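Local coordinates for protein Nrps/pks (PDB 4OPF) that is a ketosynthase domain of an AT-less type I polyketide synthase, probably catalysing decarboxylative carbon-carbon bond formation during oxazolomycin assembly, at residues 64-69 against 87-92; 79-84 against 140-145; 93-98 against 229-234. One frame throughout, in Å; residues are numbered along the deposited sequence.

Contact 1. Residues 64-69 against 87-92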
loop_
_atom_site.group_PDB
_atom_site.type_symbol
_atom_site.label_atom_id
_atom_site.label_comp_id
_atom_site.label_asym_id
_atom_site.label_seq_id
_atom_site.Cartn_x
_atom_site.Cartn_y
_atom_site.Cartn_z
ATOM N N PRO A 64 25.725 -6.495 12.554
ATOM C CA PRO A 64 24.972 -7.587 11.906
ATOM C C PRO A 64 24.658 -8.726 12.875
ATOM O O PRO A 64 23.556 -9.297 12.797
ATOM C CB PRO A 64 25.941 -8.125 10.839
ATOM C CG PRO A 64 26.961 -7.052 10.657
ATOM C CD PRO A 64 27.079 -6.369 11.999
ATOM N N GLY A 65 25.634 -9.050 13.727
ATOM C CA GLY A 65 25.542 -10.156 14.686
ATOM C C GLY A 65 24.303 -10.078 15.570
ATOM O O GLY A 65 23.590 -11.070 15.791
ATOM N N HIS A 66 24.008 -8.870 16.027
ATOM C CA HIS A 66 22.866 -8.649 16.878
ATOM C C HIS A 66 21.619 -9.023 16.147
ATOM O O HIS A 66 20.672 -9.547 16.728
ATOM C CB HIS A 66 22.804 -7.212 17.325
ATOM C CG HIS A 66 21.875 -6.990 18.473
ATOM N ND1 HIS A 66 22.319 -6.915 19.778
ATOM C CD2 HIS A 66 20.528 -6.845 18.518
ATOM C CE1 HIS A 66 21.284 -6.714 20.574
ATOM N NE2 HIS A 66 20.185 -6.678 19.837
ATOM N N PHE A 67 21.624 -8.833 14.842
ATOM C CA PHE A 67 20.468 -9.208 14.033
ATOM C C PHE A 67 20.566 -10.552 13.356
ATOM O O PHE A 67 19.831 -10.808 12.385
ATOM C CB PHE A 67 20.176 -8.054 13.031
ATOM C CG PHE A 67 19.879 -6.758 13.727
ATOM C CD1 PHE A 67 18.608 -6.507 14.178
ATOM C CD2 PHE A 67 20.888 -5.882 14.067
ATOM C CE1 PHE A 67 18.349 -5.347 14.891
ATOM C CE2 PHE A 67 20.649 -4.750 14.805
ATOM C CZ PHE A 67 19.358 -4.465 15.202
ATOM N N HIS A 68 21.448 -11.429 13.839
ATOM C CA HIS A 68 21.587 -12.753 13.229
ATOM C C HIS A 68 21.942 -12.705 11.786
ATOM O O HIS A 68 21.517 -13.530 10.981
ATOM C CB HIS A 68 20.324 -13.626 13.467
ATOM C CG HIS A 68 19.890 -13.621 14.895
ATOM N ND1 HIS A 68 18.600 -13.302 15.288
ATOM C CD2 HIS A 68 20.607 -13.780 16.037
ATOM C CE1 HIS A 68 18.535 -13.329 16.610
ATOM N NE2 HIS A 68 19.742 -13.603 17.087
ATOM N N LEU A 69 22.825 -11.776 11.450
ATOM C CA LEU A 69 23.301 -11.655 10.090
ATOM C C LEU A 69 24.799 -11.839 10.088
ATOM O O LEU A 69 25.492 -11.401 10.990
ATOM C CB LEU A 69 22.980 -10.277 9.502
ATOM C CG LEU A 69 21.473 -9.972 9.281
ATOM C CD1 LEU A 69 21.261 -8.503 8.954
ATOM C CD2 LEU A 69 20.872 -10.872 8.192
ATOM N N GLU A 87 16.872 1.057 13.914
ATOM C CA GLU A 87 15.901 2.050 14.378
ATOM C C GLU A 87 14.584 1.436 14.804
ATOM O O GLU A 87 13.917 1.982 15.662
ATOM C CB GLU A 87 15.643 3.098 13.340
ATOM C CG GLU A 87 16.830 3.996 13.152
ATOM C CD GLU A 87 17.178 4.793 14.424
ATOM O OE1 GLU A 87 16.284 5.252 15.210
ATOM O OE2 GLU A 87 18.377 4.942 14.628
ATOM N N THR A 88 14.168 0.334 14.180
ATOM C CA THR A 88 12.946 -0.344 14.624
ATOM C C THR A 88 13.197 -0.912 16.020
ATOM O O THR A 88 12.340 -0.752 16.889
ATOM C CB THR A 88 12.503 -1.410 13.633
ATOM O OG1 THR A 88 12.260 -0.784 12.360
ATOM C CG2 THR A 88 11.276 -2.164 14.150
ATOM N N LEU A 89 14.343 -1.559 16.241
ATOM C CA LEU A 89 14.690 -1.997 17.570
ATOM C C LEU A 89 14.621 -0.835 18.570
ATOM O O LEU A 89 14.065 -1.001 19.656
ATOM C CB LEU A 89 16.054 -2.640 17.613
ATOM C CG LEU A 89 16.545 -3.043 18.998
ATOM C CD1 LEU A 89 15.650 -4.099 19.662
ATOM C CD2 LEU A 89 17.952 -3.526 18.863
ATOM N N PHE A 90 15.162 0.322 18.206
ATOM C CA PHE A 90 15.151 1.442 19.108
ATOM C C PHE A 90 13.748 1.994 19.345
ATOM O O PHE A 90 13.450 2.502 20.433
ATOM C CB PHE A 90 16.090 2.565 18.635
ATOM C CG PHE A 90 17.556 2.182 18.534
ATOM C CD1 PHE A 90 18.088 1.114 19.209
ATOM C CD2 PHE A 90 18.388 2.906 17.709
ATOM C CE1 PHE A 90 19.433 0.767 19.075
ATOM C CE2 PHE A 90 19.746 2.571 17.575
ATOM C CZ PHE A 90 20.261 1.507 18.261
ATOM N N ALA A 91 12.867 1.921 18.364
ATOM C CA ALA A 91 11.489 2.349 18.596
ATOM C C ALA A 91 10.778 1.423 19.558
ATOM O O ALA A 91 10.009 1.872 20.399
ATOM C CB ALA A 91 10.728 2.443 17.297
ATOM N N PHE A 92 11.040 0.130 19.475
ATOM C CA PHE A 92 10.465 -0.810 20.439
ATOM C C PHE A 92 10.966 -0.527 21.857
ATOM O O PHE A 92 10.188 -0.570 22.812
ATOM C CB PHE A 92 10.804 -2.256 20.086
ATOM C CG PHE A 92 10.185 -2.750 18.813
ATOM C CD1 PHE A 92 9.096 -2.161 18.250
ATOM C CD2 PHE A 92 10.716 -3.822 18.175
ATOM C CE1 PHE A 92 8.505 -2.639 17.073
ATOM C CE2 PHE A 92 10.113 -4.349 17.016
ATOM C CZ PHE A 92 9.004 -3.749 16.469
#
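Leu-89 reaches out from its helix and meets Phe-67 and His-66 with one methyl group, CD2. The Phe-67 ring touches it through its outermost carbon, CZ, 4.0 Å from Leu-89 CD2. His-66 comes in from another side, its NE2 also 4.0 Å from Leu-89 CD2, and the imidazole and leucine side chains cross at about a right angle. The directions from CD2 to the two ring atoms differ by about 81°, so both ring ends meet the methyl from adjacent directions without gripping it; it approaches both of them obliquely. The rings are themselves neighbours, with His-66 CD2 lying 4.2 Å above the rim of one Phe-67 face. Leu-89 extends its branch outward because CG is anti to the backbone N (chi1 176°). The turn offering the two rings is pinned by Pro-64 O, which accepts Leu-69 N at 2.9 Å. Van der Waals packing, apolar at Phe-67 and against an imidazole nitrogen at His-66, thus sets the loop between helices 24-33 and 71-76 on helix 79-95. Helix 138-147 adjoins it, with His-146 meeting the Phe-67 ring and Phe-147 touching Leu-89, while Phe-90 packs on strand 9-17 and Thr-88 on strand 226-234.

Contact 2. Residues 79-84 against 140-145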
loop_
_atom_site.group_PDB
_atom_site.type_symbol
_atom_site.label_atom_id
_atom_site.label_comp_id
_atom_site.label_asym_id
_atom_site.label_seq_id
_atom_site.Cartn_x
_atom_site.Cartn_y
_atom_site.Cartn_z
ATOM N N PRO A 79 22.108 -0.866 2.720
ATOM C CA PRO A 79 22.305 -0.315 4.064
ATOM C C PRO A 79 21.094 0.354 4.681
ATOM O O PRO A 79 21.037 0.467 5.907
ATOM C CB PRO A 79 23.469 0.690 3.901
ATOM C CG PRO A 79 23.775 0.752 2.435
ATOM C CD PRO A 79 23.190 -0.476 1.781
ATOM N N GLN A 80 20.131 0.780 3.862
ATOM C CA GLN A 80 18.868 1.291 4.392
ATOM C C GLN A 80 18.166 0.210 5.198
ATOM O O GLN A 80 17.500 0.517 6.178
ATOM C CB GLN A 80 17.965 1.785 3.259
ATOM C CG GLN A 80 18.556 2.916 2.418
ATOM C CD GLN A 80 17.610 3.390 1.316
ATOM O OE1 GLN A 80 17.285 4.561 1.263
ATOM N NE2 GLN A 80 17.179 2.475 0.414
ATOM N N ALA A 81 18.323 -1.062 4.807
ATOM C CA ALA A 81 17.660 -2.123 5.507
ATOM C C ALA A 81 18.306 -2.322 6.885
ATOM O O ALA A 81 17.608 -2.519 7.894
ATOM C CB ALA A 81 17.680 -3.409 4.690
ATOM N N LEU A 82 19.620 -2.265 6.948
ATOM C CA LEU A 82 20.323 -2.421 8.213
ATOM C C LEU A 82 19.994 -1.279 9.170
ATOM O O LEU A 82 19.809 -1.497 10.349
ATOM C CB LEU A 82 21.811 -2.455 7.990
ATOM C CG LEU A 82 22.260 -3.596 7.076
ATOM C CD1 LEU A 82 23.727 -3.517 6.716
ATOM C CD2 LEU A 82 22.038 -4.883 7.824
ATOM N N LEU A 83 19.909 -0.060 8.653
ATOM C CA LEU A 83 19.549 1.062 9.465
ATOM C C LEU A 83 18.133 0.952 10.010
ATOM O O LEU A 83 17.888 1.323 11.144
ATOM C CB LEU A 83 19.662 2.315 8.616
ATOM C CG LEU A 83 19.427 3.663 9.252
ATOM C CD1 LEU A 83 20.329 3.865 10.419
ATOM C CD2 LEU A 83 19.643 4.775 8.219
ATOM N N LEU A 84 17.193 0.505 9.190
ATOM C CA LEU A 84 15.823 0.281 9.644
ATOM C C LEU A 84 15.741 -0.769 10.749
ATOM O O LEU A 84 14.918 -0.656 11.658
ATOM C CB LEU A 84 14.939 -0.196 8.509
ATOM C CG LEU A 84 14.361 0.907 7.671
ATOM C CD1 LEU A 84 13.586 0.226 6.548
ATOM C CD2 LEU A 84 13.407 1.815 8.467
ATOM N N ALA A 140 10.552 -3.666 4.093
ATOM C CA ALA A 140 9.540 -4.075 5.062
ATOM C C ALA A 140 9.756 -5.550 5.475
ATOM O O ALA A 140 9.700 -5.904 6.663
ATOM C CB ALA A 140 8.148 -3.871 4.486
ATOM N N ALA A 141 10.008 -6.411 4.516
ATOM C CA ALA A 141 10.090 -7.884 4.772
ATOM C C ALA A 141 11.233 -8.235 5.704
ATOM O O ALA A 141 11.070 -9.144 6.514
ATOM C CB ALA A 141 10.253 -8.704 3.479
ATOM N N ASN A 142 12.357 -7.525 5.631
ATOM C CA ASN A 142 13.417 -7.765 6.597
ATOM C C ASN A 142 12.978 -7.538 8.001
ATOM O O ASN A 142 13.385 -8.251 8.870
ATOM C CB ASN A 142 14.594 -6.851 6.377
ATOM C CG ASN A 142 15.474 -7.340 5.294
ATOM O OD1 ASN A 142 15.799 -8.508 5.260
ATOM N ND2 ASN A 142 15.883 -6.457 4.406
ATOM N N LEU A 143 12.129 -6.536 8.222
ATOM C CA LEU A 143 11.691 -6.233 9.548
ATOM C C LEU A 143 10.740 -7.304 10.035
ATOM O O LEU A 143 10.829 -7.772 11.170
ATOM C CB LEU A 143 11.038 -4.852 9.625
ATOM C CG LEU A 143 11.875 -3.669 9.182
ATOM C CD1 LEU A 143 11.133 -2.359 9.305
ATOM C CD2 LEU A 143 13.120 -3.583 10.000
ATOM N N SER A 144 9.800 -7.670 9.181
ATOM C CA SER A 144 8.826 -8.690 9.529
ATOM C C SER A 144 9.548 -9.994 9.812
ATOM O O SER A 144 9.145 -10.723 10.723
ATOM C CB SER A 144 7.834 -8.896 8.400
ATOM O OG SER A 144 7.077 -7.705 8.192
ATOM N N HIS A 145 10.562 -10.310 9.023
ATOM C CA HIS A 145 11.292 -11.546 9.217
ATOM C C HIS A 145 12.087 -11.513 10.531
ATOM O O HIS A 145 11.945 -12.403 11.355
ATOM C CB HIS A 145 12.236 -11.815 8.038
ATOM C CG HIS A 145 13.054 -13.046 8.203
ATOM N ND1 HIS A 145 14.349 -13.025 8.663
ATOM C CD2 HIS A 145 12.756 -14.350 7.982
ATOM C CE1 HIS A 145 14.822 -14.257 8.707
ATOM N NE2 HIS A 145 13.866 -15.076 8.307
#
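Ala-81 and Leu-84, one turn apart on helix 79-95, meet Asn-142 and Leu-143 on helix 138-147: a helix-helix contact within the thiolase fold of the ketosynthase, made beside the main sheet. The two pairs differ in character. At Ala-81 the backbones come within 7.1 Å, CA to CA with Asn-142, and the short methyl flanks the amide nitrogen. Asn-142 presents its nitrogen end: ND2 lies 3.5 Å from Ala-81 CB, while OD1 is turned away. The approach is tilted, the methyl lying well off the amide plane, so this is van der Waals packing of an NH2 group on a carbon. The amide arrives there because CG of Asn-142 sits anti to its own carbonyl carbon and beside the backbone N (chi1 -81°).

The second pair is leucine on leucine, but the touching is lopsided. Leu-143 uses one branch, CD2, whereas Leu-84 offers its backbone and CB rather than its own branches; its side chain also packs onto Val-111, Ala-185 and Val-187 of the sheet. Leu-143 likewise rests on Val-109, so both helices lie on strand 107-112, and helix 79-95 also reaches strand 181-188. On another side, helix 138-147 belongs to the dimer interface: His-145 bonds through its carbonyl O to Arg-259 and through NE2 to Thr-260, both of the second subunit. Leu-84 O is already engaged by the hydroxyl of Thr-88. Leu-143 CD2 nestles beside this carbonyl, 3.8 Å from Leu-84 O and 4.1 Å from Leu-84 CB, and meets the oxygen at about 86° to the C=O bond.

Contact 3. Residues 93-98 against 229-234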
loop_
_atom_site.group_PDB
_atom_site.type_symbol
_atom_site.label_atom_id
_atom_site.label_comp_id
_atom_site.label_asym_id
_atom_site.label_seq_id
_atom_site.Cartn_x
_atom_site.Cartn_y
_atom_site.Cartn_z
ATOM N N CYS A 93 12.270 -0.296 21.989
ATOM C CA CYS A 93 12.865 0.191 23.250
ATOM C C CYS A 93 12.123 1.423 23.786
ATOM O O CYS A 93 11.747 1.469 24.959
ATOM C CB CYS A 93 14.325 0.567 23.045
ATOM S SG CYS A 93 15.274 -0.967 22.763
ATOM N N ASP A 94 11.917 2.401 22.932
ATOM C CA ASP A 94 11.259 3.646 23.376
ATOM C C ASP A 94 9.835 3.372 23.888
ATOM O O ASP A 94 9.391 4.004 24.837
ATOM C CB ASP A 94 11.183 4.642 22.226
ATOM C CG ASP A 94 10.435 5.933 22.605
ATOM O OD1 ASP A 94 10.981 6.690 23.424
ATOM O OD2 ASP A 94 9.318 6.171 22.081
ATOM N N ALA A 95 9.119 2.439 23.242
ATOM C CA ALA A 95 7.757 2.055 23.621
ATOM C C ALA A 95 7.715 1.220 24.891
ATOM O O ALA A 95 6.648 1.012 25.466
ATOM C CB ALA A 95 7.086 1.247 22.506
ATOM N N GLY A 96 8.866 0.709 25.292
ATOM C CA GLY A 96 8.981 -0.116 26.461
ATOM C C GLY A 96 8.726 -1.588 26.205
ATOM O O GLY A 96 8.472 -2.315 27.158
ATOM N N TYR A 97 8.852 -2.058 24.964
ATOM C CA TYR A 97 8.627 -3.488 24.643
ATOM C C TYR A 97 9.960 -4.111 24.243
ATOM O O TYR A 97 10.682 -3.549 23.420
ATOM C CB TYR A 97 7.624 -3.697 23.483
ATOM C CG TYR A 97 6.215 -3.424 23.855
ATOM C CD1 TYR A 97 5.680 -2.154 23.723
ATOM C CD2 TYR A 97 5.417 -4.425 24.389
ATOM C CE1 TYR A 97 4.370 -1.878 24.115
ATOM C CE2 TYR A 97 4.097 -4.184 24.769
ATOM C CZ TYR A 97 3.579 -2.908 24.651
ATOM O OH TYR A 97 2.298 -2.657 25.051
ATOM N N ALA A 98 10.276 -5.270 24.784
ATOM C CA ALA A 98 11.419 -6.055 24.287
ATOM C C ALA A 98 10.912 -6.805 23.041
ATOM O O ALA A 98 9.731 -7.093 22.931
ATOM C CB ALA A 98 11.907 -7.050 25.365
ATOM N N VAL A 229 11.113 5.801 12.739
ATOM C CA VAL A 229 10.190 4.691 12.945
ATOM C C VAL A 229 9.213 5.015 14.052
ATOM O O VAL A 229 9.628 5.508 15.120
ATOM C CB VAL A 229 10.957 3.406 13.317
ATOM C CG1 VAL A 229 10.009 2.254 13.430
ATOM C CG2 VAL A 229 12.058 3.118 12.280
ATOM N N LEU A 230 7.927 4.769 13.789
ATOM C CA LEU A 230 6.828 4.886 14.799
ATOM C C LEU A 230 6.228 3.525 15.067
ATOM O O LEU A 230 6.089 2.714 14.130
ATOM C CB LEU A 230 5.696 5.739 14.263
ATOM C CG LEU A 230 6.120 7.076 13.711
ATOM C CD1 LEU A 230 4.906 7.754 13.150
ATOM C CD2 LEU A 230 6.786 7.928 14.794
ATOM N N LEU A 231 5.891 3.262 16.321
ATOM C CA LEU A 231 5.037 2.142 16.647
ATOM C C LEU A 231 3.662 2.719 17.006
ATOM O O LEU A 231 3.561 3.592 17.877
ATOM C CB LEU A 231 5.631 1.284 17.772
ATOM C CG LEU A 231 4.771 0.076 18.237
ATOM C CD1 LEU A 231 4.655 -1.019 17.208
ATOM C CD2 LEU A 231 5.315 -0.564 19.498
ATOM N N LEU A 232 2.623 2.192 16.368
ATOM C CA LEU A 232 1.246 2.637 16.505
ATOM C C LEU A 232 0.307 1.565 16.995
ATOM O O LEU A 232 0.418 0.399 16.607
ATOM C CB LEU A 232 0.737 3.068 15.164
ATOM C CG LEU A 232 1.576 4.052 14.370
ATOM C CD1 LEU A 232 0.918 4.380 13.047
ATOM C CD2 LEU A 232 1.808 5.343 15.124
ATOM N N LYS A 233 -0.650 1.961 17.803
ATOM C CA LYS A 233 -1.740 1.084 18.268
ATOM C C LYS A 233 -3.042 1.915 18.358
ATOM O O LYS A 233 -2.988 3.117 18.579
ATOM C CB LYS A 233 -1.466 0.613 19.688
ATOM C CG LYS A 233 -0.374 -0.406 19.832
ATOM C CD LYS A 233 -0.060 -0.772 21.286
ATOM C CE LYS A 233 -1.178 -1.549 21.938
ATOM N NZ LYS A 233 -0.569 -2.364 23.030
ATOM N N PRO A 234 -4.184 1.268 18.339
ATOM C CA PRO A 234 -5.430 2.005 18.589
ATOM C C PRO A 234 -5.372 2.638 19.992
ATOM O O PRO A 234 -4.861 2.006 20.945
ATOM C CB PRO A 234 -6.497 0.890 18.552
ATOM C CG PRO A 234 -5.865 -0.246 17.770
ATOM C CD PRO A 234 -4.418 -0.178 18.191
#
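A Schellman motif ends helix 79-95 here, and the chain leaving it packs on strand 226-234 of the main sheet. Gly-96 takes the positive phi (87°) that turns the chain; its N bonds to Cys-93 O at 3.0 Å, and Tyr-97 N reaches back to Phe-92 O at 2.9 Å, a probable hydrogen bond. On the helical side of the turn, Ala-95 CB touches Leu-231 CD2 at 3.9 Å. This is one methyl on another: a chi1 of 178° swings the leucine CG beside its carbonyl carbon and carries CD2 toward Ala-95. Beyond the turn, Tyr-97 runs outward with Ala-95 CB at the edge of its ring, in plane. Its side chain and that of Lys-233, two residues on from Leu-231 and on the same face of the strand, come from opposite directions, leaving Tyr-97 OH 3.5 Å from Lys-233 NZ. That gap is bridged by Asp-243, whose OD1 takes the hydrogen bond with Tyr-97 OH and whose OD2 forms the salt bridge with Lys-233 NZ. One carboxylate thus fixes both polar ends, and a bend at chi3 (69°) brings the ammonium round to it. Arg-418 adds a cation-pi contact to the Tyr-97 ring. Strand 226-234 lies between strands 181-188 and 9-17, and Leu-232, facing the other way, packs on helix 162-175, so at this strand the sheet has that helix on one side and the end of helix 79-95 on the other.

How the contacts relate
From the N terminus, the loop at 64-69 comes first and contact 1 closes locally onto 87-92. Within that span, 79-84 opens contact 2, which closes only at 140-145, so contacts 1 and 2 cross. Contact 3 starts at 93-98, after contact 1 has closed, and ends at 229-234, crossing contact 2 in turn. The contacts also touch directly: Leu-69 packs on Leu-82, Thr-88 on Leu-143, and Val-229 against Leu-84, Glu-87 and Thr-88, while the probable hydrogen bond from Tyr-97 N to Phe-92 O joins contacts 1 and 3. Loop 64-69, helix 138-147 and strand 226-234 are thus all held to helix 79-95.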